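Local structure of hypothetical protein PSPTO_2114 (Pseudomonas syringae pv. tomato, 2ODA) at residues W127-S133 with V169-H175; A8-S14 with M53-D59; E33-L37 with P68-V73; D19-Q23 with G139-W145. The protein belongs to a Pseudomonas-specific subfamily of the haloacid dehalogenase (HAD) superfamily and probably has a biochemical function distinct from that of known members. All blocks are in the same frame, centred on the assembly; numbering follows the deposited sequence.

Interaction 1: residues W127-S133 with V169-H175; sequences WTIGLAS and VHSVIDH
The side chain of His170 crosses those of Trp127 and Thr128 at about a right angle. Trp127 meets one face of the imidazole in an edge-to-face pair: the benzo edge approaches with CE3 3.5 Å from CG of His170, the two planes inclined at 58°. Thr128 works at the rim, where its backbone N donates to His170 ND1 over 2.9 Å, tilted somewhat out of the ring plane. Thr128 OG1 hydrogen-bonds the same nitrogen; with chi1 at 59° it lies between its own N and carbonyl carbon, which turns it to the histidine. Two bonds to ND1, one from NE2 to the terminal carboxylate (OXT) of Pro196 and the indole against a face together fix the rotation of the ring.

Further along, the strands run parallel. Gly130 N donates to Ser171 O (2.9 Å), Ile173 N to Gly130 O (3.0 Å) and Ala132 N to Ile173 O. Ile129, Leu131 and Ile173 share one face of the sheet, where CG1 of Ile173 rests 3.7 Å from both Ile129 CG2 and Leu131 CD2. Leu131 and Ile173 lie side by side, whereas Ile129 meets Ile173 obliquely. Beyond the strand ends, a water accepts from Ser133 N.

Strand 171-173 is the outermost on this side of the chain's parallel sheet, and strand 127-131 bonds on its other side to strand 109-112. Helix 179-191 covers the face bearing Ile129 and Ser171, while helix 150-167 packs against Val172 and Ala132, and helix 115-123 against Thr128 and Val169.

Interaction 2: residues A8-S14 with M53-D59; sequences ALLFGLS and MPCAWID
Asp59 reaches back from the end of its strand to grip the start of the neighbouring chain turn: its OD2 accepts Ser14 N over 2.8 Å, nearly in line with the carboxylate C-O bond, and also a water that donates to Ser14 O. A first torsion of -144°, away from the usual staggered values, accompanies this reach. The setting is the C-terminal edge of the parallel sheet of a Rossmann-like HAD fold, where the catalytic loops of the superfamily gather; Gly12 and Ser14 probably occupy the positions of its usual aspartate pair. Ser14 OG bonds Asp19, and Asp59 OD1 takes the N of Leu61.

Strand 9-12, an inner strand, pairs with 55-58, second from one border. Their ladder runs from Leu9 N to Pro54 O (2.9 Å) through Phe11 N to Ala56 O, then Ile58 N to Phe11 O (2.7 Å), and ends with Leu13 N on Ile58 O. Leu10 and Ile58 touch on the face against helix 91-99. On the other, Cys55 SG lies in the plane of the Phe11 ring, 3.9 Å from CE1. Over the Trp57 indole sits a CH-pi contact, Leu13 CD2 3.8 Å from the centroid of the six-membered ring.

Interaction 3: residues E33-L37 with P68-V73; sequences EHAQL and PLAAPV
Apolar van der Waals contact, without any hydrogen bond across it, joins Ala35, Leu37 and the backbone of His34 to Leu69 and Pro72, where an irregular loop between helices 13-17 and 41-51 lies against the C-terminal end of helix 63-69 and the turns that follow. Leu69 supplies one half. Its CD2 methyl comes nearest, 3.5 Å from His34 O and 3.7 Å from His34 CB, while the imidazole of His34 leads away toward Asp19 and Gln23. The extended leucine chain, with CG beside its own backbone N (chi1 -78°), brings that methyl to the loop.

Pro72 forms the other half. The ring turns CG to the carbonyl oxygen of Ala35 at 3.5 Å, and its CB lies 3.9 Å from Leu37 CG. Leucine and proline slide past each other in opposite directions, so that both CB and CG of the ring meet the branched end of Leu37. Between the two halves, Ala35 CB faces the Pro68 carbonyl oxygen at 4.1 Å. Leu69 also touches Leu13 and Ser14 of helix 13-17, and Val73 packs on Trp57 and Leu45, tying this partly buried patch to the sheet.

Since methyl and ring carbons meet one another and backbone carbonyl oxygens, shape rather than directional bonding sets the spacing; polar links such as the backbone bond of Gln36 to Asp19 lie within the loop region itself.

Interaction 4: residues D19-Q23 with G139-W145; sequences DFGAQ and GLSPSQW
Aromatic contact dominates: Phe20 drives its ring edge into one face of Trp145, the two side chains crossing at about a right angle. The planes are inclined at 62°, and CZ of Phe20 comes 3.5 Å from Trp145 CG, toward the rim of the indole. Both side chains place CG opposite their own backbone N (chi1 -174° and -173°), which extends them toward each other. Apolar contacts extend the patch, as Phe20 CE2 meets Trp145 CB at 3.5 Å and Phe20 CB meets Pro142 CG at 3.9 Å.

Weak CA-H...O contacts join the backbones, from Gly139 CA to Gly21 O and from Gly21 CA to Leu140 O, the latter 3.3 Å long. The same Leu140 O meets the ring edge of Phe20, 3.1 Å from its CD2. No conventional hydrogen bond crosses. Instead Gln23 folds back, its NE2 donating to Gly21 O over 2.9 Å in a nearly straight bond, while a water donating to Gly139 O has only a weak link to that NE2. Within the other segment, Ser141 N donates to a lone pair of Gln144 OE1.

Asp19 to Ala22 form a type II beta turn, with Gly21 third, where positive phi is usual, and Gln23 N bonded to Asp19 OD1. Following helix 13-17 near the C-terminal edge of the HAD-fold sheet, this turn packs through Phe20 against the start of helix 142-147, with Ser141 at the N-cap.

Along the chain, strand 9-12 and the loops after it come first and strand 171-173 last; interaction 2 is complete before interaction 1 begins. Both belong to one parallel sheet, interaction 2 on the second and third strands, interaction 1 at the opposite border, centres about 14 Å apart. Interaction 3 is nested inside the loop closed by interaction 4, and their centres also lie about 14 Å apart. Ser133 O touches Phe20 CZ, linking interactions 1 and 4, while Leu13 and Trp57 pack on Leu69 and Ala70 to join interactions 2 and 3. Ser14 and Asp19 connect interactions 2 and 4, so the loops beyond the sheet's C-terminal edge, where HAD active sites form, are bound together.

Interaction 1: residues W127-S133 with V169-H175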
loop_
_atom_site.group_PDB
_atom_site.type_symbol
_atom_site.label_atom_id
_atom_site.label_comp_id
_atom_site.label_asym_id
_atom_site.label_seq_id
_atom_site.Cartn_x
_atom_site.Cartn_y
_atom_site.Cartn_z
ATOM N N TRP B 127 4.144 2.686 8.622
ATOM C CA TRP B 127 4.564 3.017 9.978
ATOM C C TRP B 127 3.580 4.059 10.505
ATOM O O TRP B 127 3.070 4.891 9.746
ATOM C CB TRP B 127 5.981 3.617 9.989
ATOM C CG TRP B 127 7.074 2.583 9.788
ATOM C CD1 TRP B 127 7.700 2.253 8.611
ATOM C CD2 TRP B 127 7.657 1.769 10.801
ATOM N NE1 TRP B 127 8.652 1.268 8.838
ATOM C CE2 TRP B 127 8.637 0.949 10.174
ATOM C CE3 TRP B 127 7.439 1.637 12.181
ATOM C CZ2 TRP B 127 9.390 0.002 10.885
ATOM C CZ3 TRP B 127 8.197 0.701 12.895
ATOM C CH2 TRP B 127 9.169 -0.100 12.239
ATOM N N THR B 128 3.320 4.017 11.809
ATOM C CA THR B 128 2.394 4.986 12.438
ATOM C C THR B 128 2.969 5.643 13.686
ATOM O O THR B 128 3.614 4.989 14.495
ATOM C CB THR B 128 1.016 4.343 12.812
ATOM O OG1 THR B 128 1.211 3.248 13.712
ATOM C CG2 THR B 128 0.318 3.809 11.571
ATOM N N ILE B 129 2.722 6.943 13.827
ATOM C CA ILE B 129 3.082 7.694 15.019
ATOM C C ILE B 129 1.778 8.287 15.533
ATOM O O ILE B 129 1.064 8.947 14.777
ATOM C CB ILE B 129 4.107 8.842 14.718
ATOM C CG1 ILE B 129 5.425 8.234 14.203
ATOM C CG2 ILE B 129 4.284 9.789 15.973
ATOM C CD1 ILE B 129 6.452 9.249 13.560
ATOM N N GLY B 130 1.470 8.010 16.795
ATOM C CA GLY B 130 0.289 8.532 17.461
ATOM C C GLY B 130 0.622 9.756 18.296
ATOM O O GLY B 130 1.749 9.908 18.792
ATOM N N LEU B 131 -0.363 10.638 18.435
ATOM C CA LEU B 131 -0.201 11.888 19.169
ATOM C C LEU B 131 -1.059 11.888 20.434
ATOM O O LEU B 131 -2.268 11.710 20.368
ATOM C CB LEU B 131 -0.534 13.095 18.258
ATOM C CG LEU B 131 0.412 13.368 17.070
ATOM C CD1 LEU B 131 -0.076 14.550 16.210
ATOM C CD2 LEU B 131 1.851 13.626 17.528
ATOM N N ALA B 132 -0.422 12.105 21.586
ATOM C CA ALA B 132 -1.090 11.847 22.880
ATOM C C ALA B 132 -1.894 13.023 23.463
ATOM O O ALA B 132 -2.627 12.848 24.435
ATOM C CB ALA B 132 -0.073 11.368 23.887
ATOM N N SER B 133 -1.747 14.211 22.896
ATOM C CA SER B 133 -2.335 15.420 23.507
ATOM C C SER B 133 -3.449 16.054 22.706
ATOM O O SER B 133 -4.412 16.576 23.273
ATOM C CB SER B 133 -1.253 16.482 23.743
ATOM O OG SER B 133 -0.253 16.003 24.651
ATOM N N VAL B 169 -0.271 0.967 16.975
ATOM C CA VAL B 169 0.585 2.096 16.568
ATOM C C VAL B 169 2.032 1.852 17.013
ATOM O O VAL B 169 2.268 1.276 18.076
ATOM C CB VAL B 169 0.031 3.415 17.154
ATOM C CG1 VAL B 169 1.011 4.588 17.017
ATOM C CG2 VAL B 169 -1.320 3.737 16.543
ATOM N N HIS B 170 2.995 2.318 16.211
ATOM C CA HIS B 170 4.396 1.971 16.379
ATOM C C HIS B 170 5.156 2.798 17.431
ATOM O O HIS B 170 6.070 2.285 18.102
ATOM C CB HIS B 170 5.075 2.048 15.009
ATOM C CG HIS B 170 4.539 1.047 14.035
ATOM N ND1 HIS B 170 3.606 1.368 13.073
ATOM C CD2 HIS B 170 4.750 -0.286 13.926
ATOM C CE1 HIS B 170 3.296 0.281 12.384
ATOM N NE2 HIS B 170 3.976 -0.737 12.883
ATOM N N SER B 171 4.797 4.078 17.553
ATOM C CA SER B 171 5.393 4.975 18.544
ATOM C C SER B 171 4.349 6.020 18.896
ATOM O O SER B 171 3.570 6.410 18.044
ATOM C CB SER B 171 6.636 5.711 17.978
ATOM O OG SER B 171 7.640 4.809 17.546
ATOM N N VAL B 172 4.342 6.458 20.159
ATOM C CA VAL B 172 3.479 7.555 20.591
ATOM C C VAL B 172 4.310 8.665 21.223
ATOM O O VAL B 172 5.197 8.408 22.049
ATOM C CB VAL B 172 2.369 7.099 21.614
ATOM C CG1 VAL B 172 1.454 8.280 21.979
ATOM C CG2 VAL B 172 1.496 5.953 21.033
ATOM N N ILE B 173 3.998 9.898 20.837
ATOM C CA ILE B 173 4.664 11.093 21.319
ATOM C C ILE B 173 3.634 12.132 21.772
ATOM O O ILE B 173 2.465 12.080 21.382
ATOM C CB ILE B 173 5.617 11.715 20.237
ATOM C CG1 ILE B 173 4.856 11.989 18.915
ATOM C CG2 ILE B 173 6.833 10.767 20.039
ATOM C CD1 ILE B 173 5.660 12.748 17.825
ATOM N N ASP B 174 4.094 13.079 22.581
ATOM C CA ASP B 174 3.192 14.039 23.234
ATOM C C ASP B 174 2.734 15.133 22.268
ATOM O O ASP B 174 1.643 15.697 22.430
ATOM C CB ASP B 174 3.913 14.729 24.378
ATOM C CG ASP B 174 4.090 13.853 25.614
ATOM O OD1 ASP B 174 3.606 12.697 25.678
ATOM O OD2 ASP B 174 4.754 14.378 26.543
ATOM N N HIS B 175 3.599 15.488 21.318
ATOM C CA HIS B 175 3.329 16.602 20.394
ATOM C C HIS B 175 4.328 16.550 19.259
ATOM O O HIS B 175 5.335 15.854 19.356
ATOM C CB HIS B 175 3.423 17.974 21.129
ATOM C CG HIS B 175 4.727 18.192 21.837
ATOM N ND1 HIS B 175 5.869 18.617 21.192
ATOM C CD2 HIS B 175 5.074 18.026 23.133
ATOM C CE1 HIS B 175 6.862 18.708 22.063
ATOM N NE2 HIS B 175 6.405 18.343 23.247
HETATM O O HOH W 1 -0.136 15.507 20.741
#

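Interaction 2: residues A8-S14 with M53-D59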
loop_
_atom_site.group_PDB
_atom_site.type_symbol
_atom_site.label_atom_id
_atom_site.label_comp_id
_atom_site.label_asym_id
_atom_site.label_seq_id
_atom_site.Cartn_x
_atom_site.Cartn_y
_atom_site.Cartn_z
ATOM N N ALA B 8 8.324 9.628 2.497
ATOM C CA ALA B 8 7.149 10.496 2.543
ATOM C C ALA B 8 6.562 10.442 3.951
ATOM O O ALA B 8 6.675 9.419 4.628
ATOM C CB ALA B 8 6.104 10.048 1.526
ATOM N N LEU B 9 5.931 11.539 4.354
ATOM C CA LEU B 9 5.192 11.606 5.598
ATOM C C LEU B 9 3.762 12.054 5.335
ATOM O O LEU B 9 3.511 13.023 4.590
ATOM C CB LEU B 9 5.869 12.544 6.610
ATOM C CG LEU B 9 7.325 12.281 7.026
ATOM C CD1 LEU B 9 7.819 13.399 7.948
ATOM C CD2 LEU B 9 7.462 10.934 7.737
ATOM N N LEU B 10 2.822 11.335 5.940
ATOM C CA LEU B 10 1.395 11.684 5.890
ATOM C C LEU B 10 0.970 12.191 7.243
ATOM O O LEU B 10 1.363 11.607 8.254
ATOM C CB LEU B 10 0.570 10.449 5.544
ATOM C CG LEU B 10 0.999 9.734 4.255
ATOM C CD1 LEU B 10 0.059 8.539 4.018
ATOM C CD2 LEU B 10 1.011 10.694 3.040
ATOM N N PHE B 11 0.158 13.258 7.274
ATOM C CA PHE B 11 -0.329 13.823 8.542
ATOM C C PHE B 11 -1.837 13.948 8.523
ATOM O O PHE B 11 -2.410 14.410 7.544
ATOM C CB PHE B 11 0.196 15.256 8.739
ATOM C CG PHE B 11 1.665 15.353 8.971
ATOM C CD1 PHE B 11 2.546 15.486 7.896
ATOM C CD2 PHE B 11 2.173 15.377 10.263
ATOM C CE1 PHE B 11 3.933 15.611 8.123
ATOM C CE2 PHE B 11 3.551 15.517 10.499
ATOM C CZ PHE B 11 4.420 15.639 9.418
ATOM N N GLY B 12 -2.493 13.580 9.613
ATOM C CA GLY B 12 -3.861 14.079 9.809
ATOM C C GLY B 12 -3.830 15.614 9.827
ATOM O O GLY B 12 -2.832 16.215 10.206
ATOM N N LEU B 13 -4.921 16.257 9.438
ATOM C CA LEU B 13 -4.988 17.698 9.531
ATOM C C LEU B 13 -5.541 18.168 10.887
ATOM O O LEU B 13 -4.771 18.605 11.767
ATOM C CB LEU B 13 -5.753 18.281 8.326
ATOM C CG LEU B 13 -5.834 19.816 8.238
ATOM C CD1 LEU B 13 -4.453 20.517 7.975
ATOM C CD2 LEU B 13 -6.858 20.177 7.179
ATOM N N SER B 14 -6.852 18.039 11.068
ATOM C CA SER B 14 -7.508 18.354 12.348
ATOM C C SER B 14 -7.022 17.443 13.491
ATOM O O SER B 14 -6.907 16.212 13.322
ATOM C CB SER B 14 -9.042 18.274 12.170
ATOM O OG SER B 14 -9.716 18.305 13.416
HETATM N N MSE B 53 11.218 17.168 2.541
HETATM C CA MSE B 53 10.456 15.927 2.825
HETATM C C MSE B 53 9.078 16.019 2.138
HETATM O O MSE B 53 8.325 16.956 2.411
HETATM C CB MSE B 53 10.289 15.737 4.347
HETATM C CG MSE B 53 9.462 14.492 4.768
HETATM SE SE MSE B 53 10.248 12.783 4.149
HETATM C CE MSE B 53 11.774 12.702 5.383
ATOM N N PRO B 54 8.749 15.071 1.227
ATOM C CA PRO B 54 7.378 15.067 0.705
ATOM C C PRO B 54 6.372 14.785 1.817
ATOM O O PRO B 54 6.472 13.765 2.510
ATOM C CB PRO B 54 7.386 13.931 -0.323
ATOM C CG PRO B 54 8.869 13.789 -0.710
ATOM C CD PRO B 54 9.577 14.022 0.601
ATOM N N CYS B 55 5.423 15.705 1.977
ATOM C CA CYS B 55 4.394 15.612 3.013
ATOM C C CYS B 55 3.049 15.900 2.394
ATOM O O CYS B 55 2.938 16.778 1.543
ATOM C CB CYS B 55 4.641 16.638 4.153
ATOM S SG CYS B 55 6.194 16.425 5.056
ATOM N N ALA B 56 2.025 15.164 2.831
ATOM C CA ALA B 56 0.647 15.464 2.464
ATOM C C ALA B 56 -0.197 15.386 3.722
ATOM O O ALA B 56 0.139 14.615 4.636
ATOM C CB ALA B 56 0.118 14.428 1.483
ATOM N N TRP B 57 -1.305 16.131 3.748
ATOM C CA TRP B 57 -2.272 15.983 4.840
ATOM C C TRP B 57 -3.507 15.221 4.410
ATOM O O TRP B 57 -3.904 15.250 3.231
ATOM C CB TRP B 57 -2.672 17.330 5.462
ATOM C CG TRP B 57 -3.418 18.279 4.544
ATOM C CD1 TRP B 57 -2.878 19.317 3.820
ATOM C CD2 TRP B 57 -4.829 18.310 4.307
ATOM N NE1 TRP B 57 -3.872 19.974 3.130
ATOM C CE2 TRP B 57 -5.082 19.386 3.420
ATOM C CE3 TRP B 57 -5.904 17.515 4.741
ATOM C CZ2 TRP B 57 -6.373 19.700 2.959
ATOM C CZ3 TRP B 57 -7.197 17.819 4.273
ATOM C CH2 TRP B 57 -7.418 18.905 3.389
ATOM N N ILE B 58 -4.104 14.539 5.386
ATOM C CA ILE B 58 -5.296 13.730 5.167
ATOM C C ILE B 58 -6.360 14.156 6.154
ATOM O O ILE B 58 -6.078 14.322 7.339
ATOM C CB ILE B 58 -4.989 12.236 5.426
ATOM C CG1 ILE B 58 -4.000 11.734 4.379
ATOM C CG2 ILE B 58 -6.278 11.400 5.444
ATOM C CD1 ILE B 58 -3.494 10.325 4.653
ATOM N N ASP B 59 -7.589 14.304 5.681
ATOM C CA ASP B 59 -8.712 14.455 6.612
ATOM C C ASP B 59 -10.016 13.908 6.025
ATOM O O ASP B 59 -10.044 13.415 4.879
ATOM C CB ASP B 59 -8.839 15.908 7.086
ATOM C CG ASP B 59 -9.279 15.997 8.551
ATOM O OD1 ASP B 59 -10.409 15.572 8.863
ATOM O OD2 ASP B 59 -8.504 16.482 9.390
HETATM O O HOH W 2 -7.423 14.464 11.246
#

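Interaction 3: residues E33-L37 with P68-V73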
loop_
_atom_site.group_PDB
_atom_site.type_symbol
_atom_site.label_atom_id
_atom_site.label_comp_id
_atom_site.label_asym_id
_atom_site.label_seq_id
_atom_site.Cartn_x
_atom_site.Cartn_y
_atom_site.Cartn_z
ATOM N N GLU B 33 -10.111 30.094 14.883
ATOM C CA GLU B 33 -9.321 29.656 16.038
ATOM C C GLU B 33 -8.779 28.236 15.842
ATOM O O GLU B 33 -7.720 27.909 16.341
ATOM C CB GLU B 33 -10.126 29.713 17.343
ATOM C CG GLU B 33 -10.203 31.102 17.969
ATOM C CD GLU B 33 -11.030 31.128 19.252
ATOM O OE1 GLU B 33 -11.481 30.047 19.726
ATOM O OE2 GLU B 33 -11.210 32.241 19.780
ATOM N N HIS B 34 -9.517 27.410 15.103
ATOM C CA HIS B 34 -9.153 26.011 14.903
ATOM C C HIS B 34 -7.926 25.859 13.977
ATOM O O HIS B 34 -7.252 24.819 13.964
ATOM C CB HIS B 34 -10.333 25.264 14.274
ATOM C CG HIS B 34 -11.578 25.241 15.110
ATOM N ND1 HIS B 34 -12.766 24.721 14.634
ATOM C CD2 HIS B 34 -11.827 25.648 16.379
ATOM C CE1 HIS B 34 -13.688 24.800 15.580
ATOM N NE2 HIS B 34 -13.141 25.354 16.648
ATOM N N ALA B 35 -7.645 26.879 13.181
ATOM C CA ALA B 35 -6.505 26.813 12.273
ATOM C C ALA B 35 -5.138 27.014 12.979
ATOM O O ALA B 35 -4.085 26.888 12.339
ATOM C CB ALA B 35 -6.690 27.781 11.091
ATOM N N GLN B 36 -5.147 27.304 14.290
ATOM C CA GLN B 36 -3.897 27.451 15.033
ATOM C C GLN B 36 -3.154 26.114 14.915
ATOM O O GLN B 36 -3.748 25.048 15.101
ATOM C CB GLN B 36 -4.167 27.781 16.511
ATOM C CG GLN B 36 -2.896 27.933 17.403
ATOM C CD GLN B 36 -3.241 28.111 18.885
ATOM O OE1 GLN B 36 -4.382 28.389 19.233
ATOM N NE2 GLN B 36 -2.258 27.947 19.753
ATOM N N LEU B 37 -1.875 26.172 14.545
ATOM C CA LEU B 37 -1.023 24.969 14.604
ATOM C C LEU B 37 -0.873 24.386 16.011
ATOM O O LEU B 37 -0.844 25.122 16.993
ATOM C CB LEU B 37 0.364 25.308 14.065
ATOM C CG LEU B 37 0.387 25.667 12.579
ATOM C CD1 LEU B 37 1.610 26.582 12.278
ATOM C CD2 LEU B 37 0.417 24.426 11.717
ATOM N N PRO B 68 -10.116 25.875 4.940
ATOM C CA PRO B 68 -9.611 26.910 5.858
ATOM C C PRO B 68 -8.604 26.347 6.874
ATOM O O PRO B 68 -7.597 27.017 7.191
ATOM C CB PRO B 68 -10.887 27.414 6.567
ATOM C CG PRO B 68 -11.997 27.067 5.646
ATOM C CD PRO B 68 -11.582 25.758 5.018
ATOM N N LEU B 69 -8.857 25.142 7.394
ATOM C CA LEU B 69 -7.898 24.502 8.320
ATOM C C LEU B 69 -6.488 24.330 7.753
ATOM O O LEU B 69 -5.509 24.382 8.509
ATOM C CB LEU B 69 -8.393 23.114 8.792
ATOM C CG LEU B 69 -9.463 23.084 9.872
ATOM C CD1 LEU B 69 -9.720 21.633 10.282
ATOM C CD2 LEU B 69 -8.993 23.926 11.080
ATOM N N ALA B 70 -6.381 24.100 6.437
ATOM C CA ALA B 70 -5.081 23.851 5.815
ATOM C C ALA B 70 -4.277 25.139 5.525
ATOM O O ALA B 70 -3.121 25.070 5.082
ATOM C CB ALA B 70 -5.222 22.971 4.544
ATOM N N ALA B 71 -4.877 26.299 5.808
ATOM C CA ALA B 71 -4.206 27.595 5.590
ATOM C C ALA B 71 -2.733 27.662 6.049
ATOM O O ALA B 71 -1.882 28.089 5.254
ATOM C CB ALA B 71 -5.030 28.761 6.157
ATOM N N PRO B 72 -2.416 27.251 7.305
ATOM C CA PRO B 72 -1.015 27.354 7.710
ATOM C C PRO B 72 -0.011 26.364 7.084
ATOM O O PRO B 72 1.182 26.501 7.337
ATOM C CB PRO B 72 -1.080 27.156 9.234
ATOM C CG PRO B 72 -2.243 26.240 9.413
ATOM C CD PRO B 72 -3.254 26.788 8.433
ATOM N N VAL B 73 -0.479 25.408 6.276
ATOM C CA VAL B 73 0.415 24.438 5.621
ATOM C C VAL B 73 0.301 24.412 4.093
ATOM O O VAL B 73 1.097 23.752 3.420
ATOM C CB VAL B 73 0.241 22.970 6.154
ATOM C CG1 VAL B 73 0.576 22.855 7.654
ATOM C CG2 VAL B 73 -1.160 22.385 5.823
#

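Interaction 4: residues D19-Q23 with G139-W145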
loop_
_atom_site.group_PDB
_atom_site.type_symbol
_atom_site.label_atom_id
_atom_site.label_comp_id
_atom_site.label_asym_id
_atom_site.label_seq_id
_atom_site.Cartn_x
_atom_site.Cartn_y
_atom_site.Cartn_z
ATOM N N ASP B 19 -5.815 22.628 14.856
ATOM C CA ASP B 19 -7.083 22.273 15.514
ATOM C C ASP B 19 -6.913 21.337 16.724
ATOM O O ASP B 19 -7.495 20.236 16.789
ATOM C CB ASP B 19 -8.108 21.721 14.489
ATOM C CG ASP B 19 -9.495 21.545 15.101
ATOM O OD1 ASP B 19 -9.786 22.218 16.109
ATOM O OD2 ASP B 19 -10.271 20.739 14.583
ATOM N N PHE B 20 -6.092 21.766 17.672
ATOM C CA PHE B 20 -5.853 20.986 18.896
ATOM C C PHE B 20 -7.199 20.601 19.521
ATOM O O PHE B 20 -8.063 21.472 19.730
ATOM C CB PHE B 20 -5.047 21.851 19.869
ATOM C CG PHE B 20 -4.608 21.149 21.123
ATOM C CD1 PHE B 20 -3.315 20.635 21.227
ATOM C CD2 PHE B 20 -5.467 21.031 22.205
ATOM C CE1 PHE B 20 -2.872 20.018 22.408
ATOM C CE2 PHE B 20 -5.047 20.366 23.402
ATOM C CZ PHE B 20 -3.735 19.862 23.486
ATOM N N GLY B 21 -7.371 19.308 19.815
ATOM C CA GLY B 21 -8.633 18.815 20.360
ATOM C C GLY B 21 -9.751 18.555 19.367
ATOM O O GLY B 21 -10.890 18.320 19.787
ATOM N N ALA B 22 -9.425 18.571 18.068
ATOM C CA ALA B 22 -10.364 18.243 16.960
ATOM C C ALA B 22 -11.678 19.010 17.082
ATOM O O ALA B 22 -12.775 18.434 16.985
ATOM C CB ALA B 22 -10.643 16.702 16.893
ATOM N N GLN B 23 -11.559 20.314 17.304
ATOM C CA GLN B 23 -12.750 21.148 17.560
ATOM C C GLN B 23 -13.563 21.453 16.323
ATOM O O GLN B 23 -14.752 21.813 16.432
ATOM C CB GLN B 23 -12.331 22.422 18.301
ATOM C CG GLN B 23 -11.707 22.081 19.655
ATOM C CD GLN B 23 -12.766 21.576 20.620
ATOM O OE1 GLN B 23 -13.575 22.359 21.107
ATOM N NE2 GLN B 23 -12.796 20.254 20.858
ATOM N N GLY B 139 -9.642 15.409 23.001
ATOM C CA GLY B 139 -10.817 16.159 22.584
ATOM C C GLY B 139 -11.037 17.467 23.337
ATOM O O GLY B 139 -12.173 17.914 23.480
ATOM N N LEU B 140 -9.964 18.078 23.838
ATOM C CA LEU B 140 -10.117 19.340 24.544
ATOM C C LEU B 140 -9.459 20.484 23.776
ATOM O O LEU B 140 -8.340 20.336 23.243
ATOM C CB LEU B 140 -9.555 19.244 25.964
ATOM C CG LEU B 140 -10.192 18.240 26.935
ATOM C CD1 LEU B 140 -9.470 18.348 28.273
ATOM C CD2 LEU B 140 -11.652 18.559 27.102
ATOM N N SER B 141 -10.150 21.621 23.724
ATOM C CA SER B 141 -9.594 22.813 23.101
ATOM C C SER B 141 -8.330 23.238 23.845
ATOM O O SER B 141 -8.129 22.818 25.006
ATOM C CB SER B 141 -10.646 23.947 23.128
ATOM O OG SER B 141 -10.805 24.418 24.469
ATOM N N PRO B 142 -7.491 24.081 23.209
ATOM C CA PRO B 142 -6.345 24.634 23.934
ATOM C C PRO B 142 -6.726 25.236 25.292
ATOM O O PRO B 142 -6.063 24.944 26.285
ATOM C CB PRO B 142 -5.806 25.709 22.982
ATOM C CG PRO B 142 -6.171 25.162 21.601
ATOM C CD PRO B 142 -7.524 24.551 21.798
ATOM N N SER B 143 -7.809 26.018 25.347
ATOM C CA SER B 143 -8.210 26.630 26.619
ATOM C C SER B 143 -8.618 25.574 27.666
ATOM O O SER B 143 -8.239 25.678 28.847
ATOM C CB SER B 143 -9.306 27.689 26.419
ATOM O OG SER B 143 -10.515 27.117 25.929
ATOM N N GLN B 144 -9.347 24.547 27.226
ATOM C CA GLN B 144 -9.779 23.470 28.122
ATOM C C GLN B 144 -8.588 22.632 28.610
ATOM O O GLN B 144 -8.500 22.284 29.806
ATOM C CB GLN B 144 -10.799 22.562 27.430
ATOM C CG GLN B 144 -12.144 23.240 27.163
ATOM C CD GLN B 144 -13.065 22.371 26.342
ATOM O OE1 GLN B 144 -12.632 21.704 25.390
ATOM N NE2 GLN B 144 -14.353 22.363 26.705
ATOM N N TRP B 145 -7.693 22.303 27.677
ATOM C CA TRP B 145 -6.463 21.577 27.987
ATOM C C TRP B 145 -5.612 22.354 28.986
ATOM O O TRP B 145 -5.078 21.780 29.939
ATOM C CB TRP B 145 -5.675 21.304 26.704
ATOM C CG TRP B 145 -4.451 20.405 26.871
ATOM C CD1 TRP B 145 -3.135 20.790 26.826
ATOM C CD2 TRP B 145 -4.448 18.976 27.042
ATOM N NE1 TRP B 145 -2.315 19.686 26.986
ATOM C CE2 TRP B 145 -3.096 18.564 27.106
ATOM C CE3 TRP B 145 -5.471 18.000 27.154
ATOM C CZ2 TRP B 145 -2.728 17.217 27.291
ATOM C CZ3 TRP B 145 -5.106 16.673 27.338
ATOM C CH2 TRP B 145 -3.745 16.293 27.410
HETATM O O HOH W 3 -14.205 17.371 21.396
#